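Local coordinates for protein nucleotidyl transferase (Methanothermobacter thermautotrophicus, PDB 6PLJ) that probably acts as a MobA-like nucleotidyltransferase and is linked to the synthesis of the pseudomurein cell wall, at residues Ser151-Leu156 against Val204-Val209; Ala139-Ile144 against Gly171-Ala176. All coordinates share one frame; numbering follows the deposited sequence.

Interaction 1. Residues Ser151-Leu156 against Val204-Val209; sequences STVSIL and VRLYGV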
ATOM      1  N   SER A 151       7.095  15.828  10.371  0.80 22.36           N
ATOM      2  CA  SER A 151       5.757  16.317  10.690  0.80 22.48           C
ATOM      3  C   SER A 151       4.832  16.477   9.483  0.80 22.27           C
ATOM      4  O   SER A 151       3.765  17.057   9.609  0.80 23.43           O
ATOM      5  CB  SER A 151       5.887  17.645  11.434  0.80 23.95           C
ATOM      6  OG  SER A 151       6.616  17.431  12.629  0.80 25.10           O
ATOM      7  N   THR A 152       5.246  16.008   8.312  1.00 21.04           N
ATOM      8  CA  THR A 152       4.402  16.081   7.116  1.00 20.01           C
ATOM      9  C   THR A 152       4.129  14.696   6.592  1.00 18.01           C
ATOM     10  O   THR A 152       5.055  13.888   6.427  1.00 17.36           O
ATOM     11  CB  THR A 152       5.083  16.904   6.015  1.00 21.10           C
ATOM     12  OG1 THR A 152       5.406  18.194   6.543  1.00 24.43           O
ATOM     13  CG2 THR A 152       4.176  17.074   4.802  1.00 21.76           C
ATOM     14  N   VAL A 153       2.854  14.438   6.337  1.00 15.79           N
ATOM     15  CA  VAL A 153       2.414  13.203   5.707  1.00 14.61           C
ATOM     16  C   VAL A 153       2.161  13.537   4.254  1.00 14.10           C
ATOM     17  O   VAL A 153       1.543  14.571   3.939  1.00 15.04           O
ATOM     18  CB  VAL A 153       1.150  12.639   6.375  1.00 14.28           C
ATOM     19  CG1 VAL A 153       0.701  11.351   5.690  1.00 14.18           C
ATOM     20  CG2 VAL A 153       1.390  12.379   7.865  1.00 14.87           C
ATOM     21  N   SER A 154       2.665  12.695   3.360  0.50 12.97           N
ATOM     22  CA  SER A 154       2.442  12.854   1.935  0.50 12.66           C
ATOM     23  C   SER A 154       1.632  11.661   1.481  0.50 12.41           C
ATOM     24  O   SER A 154       1.728  10.585   2.056  0.50 11.86           O
ATOM     25  CB  SER A 154       3.767  12.928   1.193  0.50 12.68           C
ATOM     26  OG  SER A 154       4.494  11.736   1.392  0.50 12.94           O
ATOM     27  N   ILE A 155       0.808  11.858   0.467  1.00 12.30           N
ATOM     28  CA  ILE A 155      -0.159  10.833   0.080  1.00 12.44           C
ATOM     29  C   ILE A 155      -0.538  10.962  -1.376  1.00 12.24           C
ATOM     30  O   ILE A 155      -0.487  12.063  -1.934  1.00 12.50           O
ATOM     31  CB  ILE A 155      -1.406  10.953   0.986  1.00 12.90           C
ATOM     32  CG1 ILE A 155      -2.345   9.757   0.812  1.00 12.90           C
ATOM     33  CG2 ILE A 155      -2.129  12.290   0.771  1.00 13.52           C
ATOM     34  CD1 ILE A 155      -3.308   9.633   1.960  1.00 13.13           C
ATOM     35  N   LEU A 156      -0.896   9.832  -1.988  1.00 11.39           N
ATOM     36  CA  LEU A 156      -1.411   9.847  -3.356  1.00 11.10           C
ATOM     37  C   LEU A 156      -2.778  10.528  -3.347  1.00 11.38           C
ATOM     38  O   LEU A 156      -3.700  10.084  -2.689  1.00 11.00           O
ATOM     39  CB  LEU A 156      -1.517   8.429  -3.919  1.00 10.78           C
ATOM     40  CG  LEU A 156      -1.939   8.310  -5.390  1.00 10.74           C
ATOM     41  CD1 LEU A 156      -0.913   8.972  -6.285  1.00 10.99           C
ATOM     42  CD2 LEU A 156      -2.141   6.848  -5.776  1.00 10.62           C
ATOM     43  N   VAL A 204      -2.158  18.045  11.540  1.00 25.04           N
ATOM     44  CA  VAL A 204      -1.047  17.412  10.840  1.00 24.65           C
ATOM     45  C   VAL A 204      -1.109  17.869   9.396  1.00 23.89           C
ATOM     46  O   VAL A 204      -2.192  17.854   8.798  1.00 24.96           O
ATOM     47  CB  VAL A 204      -1.145  15.871  10.864  1.00 24.16           C
ATOM     48  CG1 VAL A 204      -0.046  15.237  10.010  1.00 23.98           C
ATOM     49  CG2 VAL A 204      -1.109  15.338  12.293  1.00 24.24           C
ATOM     50  N   ARG A 205       0.033  18.267   8.846  1.00 23.84           N
ATOM     51  CA  ARG A 205       0.102  18.754   7.473  1.00 24.21           C
ATOM     52  C   ARG A 205       0.031  17.517   6.571  1.00 22.87           C
ATOM     53  O   ARG A 205       0.797  16.581   6.760  1.00 21.13           O
ATOM     54  CB  ARG A 205       1.389  19.545   7.175  1.00 27.29           C
ATOM     55  CG  ARG A 205       1.972  20.443   8.275  1.00 29.54           C
ATOM     56  CD  ARG A 205       0.966  21.200   9.125  0.50 30.51           C
ATOM     57  NE  ARG A 205       0.158  22.162   8.384  0.50 32.75           N
ATOM     58  CZ  ARG A 205      -0.764  22.935   8.952  0.50 33.67           C
ATOM     59  NH1 ARG A 205      -0.988  22.847  10.257  0.50 34.36           N
ATOM     60  NH2 ARG A 205      -1.465  23.790   8.220  0.50 33.94           N
ATOM     61  N   LEU A 206      -0.918  17.509   5.642  1.00 20.68           N
ATOM     62  CA  LEU A 206      -1.110  16.399   4.705  1.00 19.60           C
ATOM     63  C   LEU A 206      -0.903  16.938   3.297  1.00 19.12           C
ATOM     64  O   LEU A 206      -1.673  17.801   2.860  1.00 19.96           O
ATOM     65  CB  LEU A 206      -2.505  15.813   4.869  1.00 19.79           C
ATOM     66  CG  LEU A 206      -2.875  14.615   3.992  1.00 20.50           C
ATOM     67  CD1 LEU A 206      -1.951  13.434   4.291  1.00 21.02           C
ATOM     68  CD2 LEU A 206      -4.334  14.235   4.205  1.00 20.74           C
ATOM     69  N   TYR A 207       0.141  16.475   2.606  1.00 17.67           N
ATOM     70  CA  TYR A 207       0.437  16.928   1.235  1.00 17.60           C
ATOM     71  C   TYR A 207       0.014  15.890   0.204  1.00 17.22           C
ATOM     72  O   TYR A 207       0.523  14.764   0.198  1.00 15.81           O
ATOM     73  CB  TYR A 207       1.913  17.264   1.043  1.00 18.85           C
ATOM     74  CG  TYR A 207       2.185  17.924  -0.285  1.00 20.40           C
ATOM     75  CD1 TYR A 207       1.935  19.285  -0.464  1.00 21.78           C
ATOM     76  CD2 TYR A 207       2.636  17.192  -1.377  1.00 20.50           C
ATOM     77  CE1 TYR A 207       2.157  19.893  -1.683  1.00 22.84           C
ATOM     78  CE2 TYR A 207       2.851  17.792  -2.605  1.00 22.05           C
ATOM     79  CZ  TYR A 207       2.611  19.153  -2.744  1.00 22.78           C
ATOM     80  OH  TYR A 207       2.829  19.771  -3.949  1.00 26.36           O
ATOM     81  N   GLY A 208      -0.907  16.282  -0.680  1.00 15.69           N
ATOM     82  CA  GLY A 208      -1.359  15.415  -1.752  1.00 15.37           C
ATOM     83  C   GLY A 208      -0.471  15.492  -2.975  1.00 15.62           C
ATOM     84  O   GLY A 208      -0.128  16.585  -3.449  1.00 16.85           O
ATOM     85  N   VAL A 209      -0.088  14.329  -3.488  1.00 14.30           N
ATOM     86  CA  VAL A 209       0.715  14.202  -4.682  1.00 14.81           C
ATOM     87  C   VAL A 209      -0.161  13.652  -5.808  1.00 14.68           C
ATOM     88  O   VAL A 209      -0.714  12.552  -5.702  1.00 14.02           O
ATOM     89  CB  VAL A 209       1.916  13.283  -4.416  1.00 15.30           C
ATOM     90  CG1 VAL A 209       2.608  12.909  -5.716  1.00 15.32           C
ATOM     91  CG2 VAL A 209       2.867  13.972  -3.438  1.00 16.19           C
TER
HETATM   92  O   HOH W   1       2.066  18.207  10.979  1.00 34.42           O
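Two parallel beta strands, 152-156 and 205-209, lie side by side towards one edge of the large mixed sheet, with short strand 162-163 beyond the second. Their axes come within 4.6 Å and are twisted by 27° against each other. The alternation of a parallel pair is clear: V153 N donates to R205 O at 3.0 Å while V153 O receives Y207 N at 2.7 Å, and I155 then repeats the pattern between Y207 O and V209 N. The bond from I155 N to Y207 O is the bent one, 141° at the hydrogen, and S154 CA comes within 3.2 Å of the same Y207 O. Strands running the same way need a long connection. Here it passes through strands 162-163 and 174-177 and helices 178-184 and 192-201, which both pack on the face of V153 and L206, while helix 138-147 covers the other, giving the alpha/beta/alpha layering of a MobA-like domain. Beneath these helices branched aliphatic residues suit the apolar face. L206 has CG anti to its own N (chi1 -179°), which, with the turn at chi2, brings CD1 across to V153 CG1 and I155 CG2, each at 3.7 Å. V204 CG1 extends the patch, obliquely against V153 CG2 at 3.9 Å. The face under helix 138-147 is more mixed: small S154, in one of two conformers, probably gives its hydroxyl to I144 O, and Y207 stacks on H147 and meets W163 edge-to-face. Near the exposed end, T152 OG1, itself buried, bonds to D149 OD1, and a water takes R205 N at 2.9 Å and also lies close to S151 O.

Interaction 2. Residues Ala139-Ile144 against Gly171-Ala176; sequences ATLRRI and GMPLAA. With EDO (1,2-ethanediol), chain B.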
ATOM      1  N   ALA A 139       7.834   6.193 -10.046  1.00 12.42           N
ATOM      2  CA  ALA A 139       8.019   7.644 -10.008  1.00 12.66           C
ATOM      3  C   ALA A 139       7.043   8.319  -9.046  1.00 12.44           C
ATOM      4  O   ALA A 139       7.412   9.231  -8.317  1.00 13.76           O
ATOM      5  CB  ALA A 139       7.894   8.234 -11.407  1.00 13.24           C
ATOM      6  N   THR A 140       5.799   7.842  -9.019  1.00 11.59           N
ATOM      7  CA  THR A 140       4.814   8.394  -8.105  1.00 11.59           C
ATOM      8  C   THR A 140       5.196   8.068  -6.664  1.00 11.66           C
ATOM      9  O   THR A 140       5.129   8.933  -5.798  1.00 11.96           O
ATOM     10  CB  THR A 140       3.410   7.868  -8.432  1.00 11.75           C
ATOM     11  OG1 THR A 140       3.062   8.350  -9.729  1.00 12.19           O
ATOM     12  CG2 THR A 140       2.403   8.341  -7.419  1.00 12.25           C
ATOM     13  N   LEU A 141       5.583   6.822  -6.417  1.00 11.62           N
ATOM     14  CA  LEU A 141       6.011   6.406  -5.070  1.00 11.84           C
ATOM     15  C   LEU A 141       7.192   7.243  -4.585  1.00 13.00           C
ATOM     16  O   LEU A 141       7.220   7.681  -3.428  1.00 12.28           O
ATOM     17  CB  LEU A 141       6.371   4.914  -5.071  1.00 11.97           C
ATOM     18  CG  LEU A 141       5.184   3.967  -5.250  1.00 11.97           C
ATOM     19  CD1 LEU A 141       5.626   2.541  -5.528  1.00 12.10           C
ATOM     20  CD2 LEU A 141       4.259   4.001  -4.038  1.00 12.20           C
ATOM     21  N   ARG A 142       8.145   7.470  -5.487  1.00 13.45           N
ATOM     22  CA  ARG A 142       9.315   8.277  -5.172  1.00 15.02           C
ATOM     23  C   ARG A 142       8.918   9.705  -4.793  1.00 14.87           C
ATOM     24  O   ARG A 142       9.410  10.229  -3.796  1.00 14.93           O
ATOM     25  CB  ARG A 142      10.289   8.274  -6.352  1.00 16.21           C
ATOM     26  CG  ARG A 142      11.615   8.957  -6.082  1.00 18.28           C
ATOM     27  CD  ARG A 142      12.429   8.995  -7.357  1.00 19.51           C
ATOM     28  NE  ARG A 142      12.862   7.663  -7.794  1.00 21.44           N
ATOM     29  CZ  ARG A 142      13.967   7.030  -7.383  1.00 21.93           C
ATOM     30  NH1 ARG A 142      14.788   7.579  -6.487  1.00 23.96           N
ATOM     31  NH2 ARG A 142      14.242   5.812  -7.862  1.00 24.35           N
ATOM     32  N   ARG A 143       8.019  10.318  -5.570  1.00 15.78           N
ATOM     33  CA  ARG A 143       7.512  11.667  -5.280  1.00 16.69           C
ATOM     34  C   ARG A 143       6.823  11.729  -3.921  1.00 16.30           C
ATOM     35  O   ARG A 143       7.013  12.682  -3.160  1.00 16.74           O
ATOM     36  CB  ARG A 143       6.554  12.147  -6.363  1.00 18.98           C
ATOM     37  CG  ARG A 143       7.234  12.670  -7.616  1.00 22.23           C
ATOM     38  CD  ARG A 143       6.257  13.404  -8.530  1.00 24.28           C
ATOM     39  NE  ARG A 143       5.509  12.468  -9.368  1.00 27.99           N
ATOM     40  CZ  ARG A 143       5.984  11.884 -10.474  1.00 30.44           C
ATOM     41  NH1 ARG A 143       5.215  11.029 -11.152  1.00 32.24           N
ATOM     42  NH2 ARG A 143       7.224  12.130 -10.911  1.00 31.41           N
ATOM     43  N   ILE A 144       6.030  10.704  -3.612  1.00 14.42           N
ATOM     44  CA  ILE A 144       5.357  10.626  -2.319  1.00 14.15           C
ATOM     45  C   ILE A 144       6.392  10.570  -1.191  1.00 14.95           C
ATOM     46  O   ILE A 144       6.310  11.336  -0.238  1.00 15.30           O
ATOM     47  CB  ILE A 144       4.354   9.444  -2.270  1.00 13.36           C
ATOM     48  CG1 ILE A 144       3.182   9.780  -3.204  1.00 13.47           C
ATOM     49  CG2 ILE A 144       3.833   9.192  -0.847  1.00 13.25           C
ATOM     50  CD1 ILE A 144       2.217   8.645  -3.445  1.00 13.55           C
ATOM     51  N   GLY A 171      -6.088   7.283   0.609  1.00 12.76           N
ATOM     52  CA  GLY A 171      -5.723   6.316   1.621  1.00 12.85           C
ATOM     53  C   GLY A 171      -4.290   5.912   1.530  1.00 13.57           C
ATOM     54  O   GLY A 171      -3.503   6.227   2.423  1.00 14.67           O
ATOM     55  N   MET A 172      -3.969   5.213   0.439  0.50 13.34           N
ATOM     56  CA  MET A 172      -2.629   4.707   0.161  0.50 12.95           C
ATOM     57  C   MET A 172      -2.245   4.974  -1.286  0.50 12.11           C
ATOM     58  O   MET A 172      -3.104   5.231  -2.134  0.50 11.59           O
ATOM     59  CB  MET A 172      -2.584   3.199   0.385  0.50 13.59           C
ATOM     60  CG  MET A 172      -3.046   2.758   1.750  0.50 14.05           C
ATOM     61  SD  MET A 172      -1.768   3.184   2.930  0.50 14.66           S
ATOM     62  CE  MET A 172      -0.833   1.667   2.869  0.50 13.13           C
ATOM     63  N   PRO A 173      -0.947   4.935  -1.592  1.00 11.04           N
ATOM     64  CA  PRO A 173       0.218   4.915  -0.695  1.00 10.77           C
ATOM     65  C   PRO A 173       0.398   6.268  -0.005  1.00  9.98           C
ATOM     66  O   PRO A 173      -0.109   7.291  -0.472  1.00  9.76           O
ATOM     67  CB  PRO A 173       1.371   4.655  -1.645  1.00 10.64           C
ATOM     68  CG  PRO A 173       0.920   5.234  -2.926  1.00 10.93           C
ATOM     69  CD  PRO A 173      -0.530   4.939  -3.004  1.00 10.98           C
ATOM     70  N   LEU A 174       1.123   6.262   1.102  1.00  9.27           N
ATOM     71  CA  LEU A 174       1.444   7.491   1.816  1.00  9.55           C
ATOM     72  C   LEU A 174       2.844   7.347   2.355  1.00  9.68           C
ATOM     73  O   LEU A 174       3.392   6.236   2.411  1.00  9.64           O
ATOM     74  CB  LEU A 174       0.431   7.774   2.945  1.00  9.53           C
ATOM     75  CG  LEU A 174       0.316   6.745   4.073  1.00  9.93           C
ATOM     76  CD1 LEU A 174       1.445   6.859   5.097  1.00 10.31           C
ATOM     77  CD2 LEU A 174      -1.033   6.839   4.775  1.00 10.38           C
ATOM     78  N   ALA A 175       3.437   8.460   2.746  1.00  9.57           N
ATOM     79  CA  ALA A 175       4.726   8.415   3.429  1.00  9.71           C
ATOM     80  C   ALA A 175       4.671   9.375   4.596  1.00 10.03           C
ATOM     81  O   ALA A 175       4.023  10.417   4.530  1.00 10.25           O
ATOM     82  CB  ALA A 175       5.864   8.749   2.495  1.00  9.82           C
ATOM     83  N   ALA A 176       5.365   9.022   5.668  1.00  9.71           N
ATOM     84  CA  ALA A 176       5.365   9.847   6.859  1.00  9.99           C
ATOM     85  C   ALA A 176       6.565   9.510   7.710  1.00 10.33           C
ATOM     86  O   ALA A 176       7.155   8.447   7.577  1.00 10.11           O
ATOM     87  CB  ALA A 176       4.093   9.623   7.666  1.00 10.18           C
TER
HETATM   88  C1  EDO B 301      -6.344   4.252  -2.625  1.00 20.94           C
HETATM   89  O1  EDO B 301      -6.202   4.031  -1.204  1.00 20.17           O
HETATM   90  C2  EDO B 301      -7.375   5.339  -2.858  1.00 21.53           C
HETATM   91  O2  EDO B 301      -8.639   4.859  -2.388  1.00 23.38           O
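T140 OG1 is gripped by two partners, E216 OE1 and S137 OG, on a helix whose L141 meets P173 and whose I144, a turn on from T140, meets both P173 and A175 of the segment 171-176. The hydroxyl thus gives a threonine a polar role on the buried side of the helix, while the contact itself is wholly apolar. P173 takes two of the side-chain contacts: its CG receives L141 CD2 at 3.7 Å and I144 CD1 also at 3.7 Å, and L141 and I144 each run at about a right angle to the proline side chain. The peptide bond before P173 is cis, a form that proline tolerates far better than other residues, and the chain then runs into strand 174-177. Just before it, M172 N donates to O1 of a bound 1,2-ethanediol at 3.0 Å, a molecule probably from the crystallisation liquor. I144 has CG2 anti to its backbone N, with CG1 beside that N (chi1 -69°). Its two branches therefore divide the work: CD1, at the end of an extended chain, goes to P173, and CG2 lies 3.7 Å from A175 N and close to the carbonyl carbon of L174. A175 suits its place by being small, since its CB fits against I144 CG2 at 3.9 Å while the two CA atoms are 6.2 Å apart. With an alanine here in place of isoleucine, P173 and the A175 methyl would probably lose their shared partner and a gap would open between helix and strand. The packing is the interface between the helix layer and the sheet, with L127 of strand 125-130 and L156 also under I144. Since no hydrogen bond crosses the contact, while the strand's backbone pairs with S154 and C128 in the sheet, the two segments are probably held together here mainly by close apolar packing.

How the interactions relate
Strand 152-157 joins the two contacts: it is one half of interaction 1 and the sheet neighbour of the strand in interaction 2, with S154 O probably receiving A175 N at 2.8 Å. Helix 138-147 leads into this same strand, so interaction 2 packs the element before it onto the element beside it. Both are largely buried, yet interaction 2 is nearer the centre of the chain, whereas interaction 1 lies farther out and has exposed residues, S151 and R205, at one end. Their chemistry differs accordingly. Interaction 1 joins strands within a layer, chiefly by backbone hydrogen bonds, and buries 500 Å²; interaction 2 joins layers by apolar packing, with no hydrogen bond between its two segments, and buries 205 Å².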